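Local coordinates for protein Non-sulfated chondroitin lyase E66 (Autographa californica nucleopolyhedrovirus, PDB 3VSN) that degrades non-sulfated chondroitin as a viral envelope lyase and is essential for oral infectivity, perhaps by digesting the chondroitin sulfate barrier of the host midgut, at residues D609-F614 against G642-N647. Sequence-based numbering, arbitrary orientation.
With GOL (glycerol), chain B.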
loop_
_atom_site.group_PDB
_atom_site.type_symbol
_atom_site.label_atom_id
_atom_site.label_comp_id
_atom_site.label_asym_id
_atom_site.label_seq_id
_atom_site.Cartn_x
_atom_site.Cartn_y
_atom_site.Cartn_z
ATOM N N ASP A 609 22.408 -1.560 -14.274
ATOM C CA ASP A 609 23.060 -1.567 -15.580
ATOM C C ASP A 609 22.023 -1.679 -16.694
ATOM O O ASP A 609 21.086 -2.477 -16.605
ATOM C CB ASP A 609 24.042 -2.738 -15.683
ATOM C CG ASP A 609 25.260 -2.575 -14.782
ATOM O OD1 ASP A 609 25.315 -1.615 -13.983
ATOM O OD2 ASP A 609 26.175 -3.415 -14.873
ATOM N N THR A 610 22.189 -0.872 -17.738
ATOM C CA THR A 610 21.292 -0.926 -18.894
ATOM C C THR A 610 21.879 -1.805 -20.001
ATOM O O THR A 610 21.272 -1.978 -21.058
ATOM C CB THR A 610 20.969 0.480 -19.434
ATOM O OG1 THR A 610 22.190 1.148 -19.772
ATOM C CG2 THR A 610 20.218 1.297 -18.380
ATOM N N THR A 611 23.066 -2.354 -19.741
ATOM C CA THR A 611 23.666 -3.366 -20.608
ATOM C C THR A 611 23.958 -4.636 -19.807
ATOM O O THR A 611 24.221 -4.564 -18.604
ATOM C CB THR A 611 24.960 -2.867 -21.286
ATOM O OG1 THR A 611 25.918 -2.503 -20.286
ATOM C CG2 THR A 611 24.680 -1.665 -22.193
ATOM N N ILE A 612 23.878 -5.786 -20.474
ATOM C CA ILE A 612 24.191 -7.091 -19.876
ATOM C C ILE A 612 25.174 -7.838 -20.784
ATOM O O ILE A 612 24.911 -7.992 -21.978
ATOM C CB ILE A 612 22.914 -7.939 -19.623
ATOM C CG1 ILE A 612 23.252 -9.253 -18.900
ATOM C CG2 ILE A 612 22.150 -8.213 -20.921
ATOM C CD1 ILE A 612 22.033 -10.024 -18.421
ATOM N N PRO A 613 26.319 -8.287 -20.230
ATOM C CA PRO A 613 27.297 -9.006 -21.051
ATOM C C PRO A 613 26.826 -10.405 -21.447
ATOM O O PRO A 613 26.090 -11.048 -20.684
ATOM C CB PRO A 613 28.524 -9.110 -20.132
ATOM C CG PRO A 613 28.312 -8.084 -19.065
ATOM C CD PRO A 613 26.826 -8.052 -18.868
ATOM N N PHE A 614 27.254 -10.864 -22.626
ATOM C CA PHE A 614 26.982 -12.233 -23.071
ATOM C C PHE A 614 27.426 -13.235 -22.008
ATOM O O PHE A 614 26.744 -14.236 -21.771
ATOM C CB PHE A 614 27.713 -12.571 -24.382
ATOM C CG PHE A 614 27.199 -11.842 -25.597
ATOM C CD1 PHE A 614 25.860 -11.916 -25.972
ATOM C CD2 PHE A 614 28.075 -11.121 -26.402
ATOM C CE1 PHE A 614 25.403 -11.249 -27.104
ATOM C CE2 PHE A 614 27.623 -10.453 -27.535
ATOM C CZ PHE A 614 26.284 -10.517 -27.885
ATOM N N GLY A 642 27.382 -7.680 -25.525
ATOM C CA GLY A 642 26.165 -8.101 -24.843
ATOM C C GLY A 642 24.935 -7.435 -25.424
ATOM O O GLY A 642 24.866 -7.205 -26.633
ATOM N N PHE A 643 23.971 -7.128 -24.560
ATOM C CA PHE A 643 22.719 -6.500 -24.974
ATOM C C PHE A 643 22.470 -5.213 -24.206
ATOM O O PHE A 643 22.906 -5.066 -23.069
ATOM C CB PHE A 643 21.533 -7.437 -24.741
ATOM C CG PHE A 643 21.609 -8.719 -25.509
ATOM C CD1 PHE A 643 21.068 -8.813 -26.789
ATOM C CD2 PHE A 643 22.197 -9.847 -24.940
ATOM C CE1 PHE A 643 21.132 -10.004 -27.495
ATOM C CE2 PHE A 643 22.261 -11.037 -25.643
ATOM C CZ PHE A 643 21.727 -11.118 -26.922
ATOM N N LYS A 644 21.742 -4.298 -24.833
ATOM C CA LYS A 644 21.361 -3.039 -24.219
ATOM C C LYS A 644 19.841 -2.944 -24.265
ATOM O O LYS A 644 19.233 -3.323 -25.259
ATOM C CB LYS A 644 21.999 -1.884 -24.984
ATOM C CG LYS A 644 21.674 -0.490 -24.480
ATOM C CD LYS A 644 22.479 0.535 -25.266
ATOM C CE LYS A 644 22.023 1.957 -24.997
ATOM N NZ LYS A 644 22.406 2.381 -23.622
ATOM N N LEU A 645 19.237 -2.438 -23.194
ATOM C CA LEU A 645 17.782 -2.282 -23.129
ATOM C C LEU A 645 17.256 -1.368 -24.237
ATOM O O LEU A 645 17.847 -0.323 -24.512
ATOM C CB LEU A 645 17.366 -1.723 -21.766
ATOM C CG LEU A 645 17.594 -2.609 -20.534
ATOM C CD1 LEU A 645 17.357 -1.805 -19.265
ATOM C CD2 LEU A 645 16.712 -3.853 -20.561
ATOM N N ASN A 646 16.151 -1.769 -24.868
ATOM C CA ASN A 646 15.473 -0.921 -25.854
ATOM C C ASN A 646 15.016 0.394 -25.228
ATOM O O ASN A 646 15.106 1.448 -25.850
ATOM C CB ASN A 646 14.266 -1.639 -26.474
ATOM C CG ASN A 646 14.662 -2.753 -27.430
ATOM O OD1 ASN A 646 15.821 -2.874 -27.825
ATOM N ND2 ASN A 646 13.687 -3.573 -27.813
ATOM N N ASN A 647 14.532 0.318 -23.989
ATOM C CA ASN A 647 14.026 1.482 -23.270
ATOM C C ASN A 647 14.152 1.264 -21.770
ATOM O O ASN A 647 13.502 0.384 -21.209
ATOM C CB ASN A 647 12.560 1.751 -23.651
ATOM C CG ASN A 647 12.002 3.015 -23.010
ATOM O OD1 ASN A 647 12.717 3.757 -22.334
ATOM N ND2 ASN A 647 10.712 3.267 -23.227
HETATM C C1 GOL B . 19.813 4.249 -22.223
HETATM O O1 GOL B . 20.776 3.671 -21.275
HETATM C C2 GOL B . 18.601 3.295 -22.318
HETATM O O2 GOL B . 19.042 1.929 -22.494
HETATM C C3 GOL B . 17.707 3.715 -23.487
HETATM O O3 GOL B . 16.473 4.255 -22.985
#
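Thr610 joins Leu645 through the main chain: Leu645 N donates to Thr610 O at 3.0 Å. The side chains of Thr610 and Lys644 run alongside each other in the same direction. Both meet one glycerol, probably from the crystallisation liquor, by weak hydrogen bonds; Lys644 NZ lies 3.1 Å from its O1, reached by a lysine chain that is extended until it bends at its last torsion. Thr611 and Lys644 form an antiparallel non-hydrogen-bonded pair whose side chains share a face of the sheet, Thr611 CG2 resting 3.9 Å from Lys644 CB. On the other face stand Ile612 and Phe643, a hydrogen-bonded pair closed by two bonds, Ile612 N to Phe643 O and Phe643 N to Ile612 O, each 2.9 Å long. The first torsion of Ile612 puts CG2 between its backbone N and carbonyl carbon, from where it rests 3.9 Å from Phe643 CB and near the plane of the ring, at its edge, while Ile617 of helix 614-623 touches both residues. Pro613 pairs with Gly642 and takes the N-cap position of that helix. In its first turn, Phe614 lays one ring face over Gly642, whose CA sits 3.7 Å from the ring centroid. That CA is only 3° off the ring normal, a well-centred CH-pi contact. The same ring turns its edge toward the face of Phe643 in an offset edge-to-face pair, planes at 81°. The contact lies in the beta-rich C-terminal part of this lyase, away from the catalytic residues. Strand axes at 165° and alternating side-chain faces identify a short antiparallel pairing within a three-stranded antiparallel sheet, with 642-645 at its centre between 611-613 and 636-639.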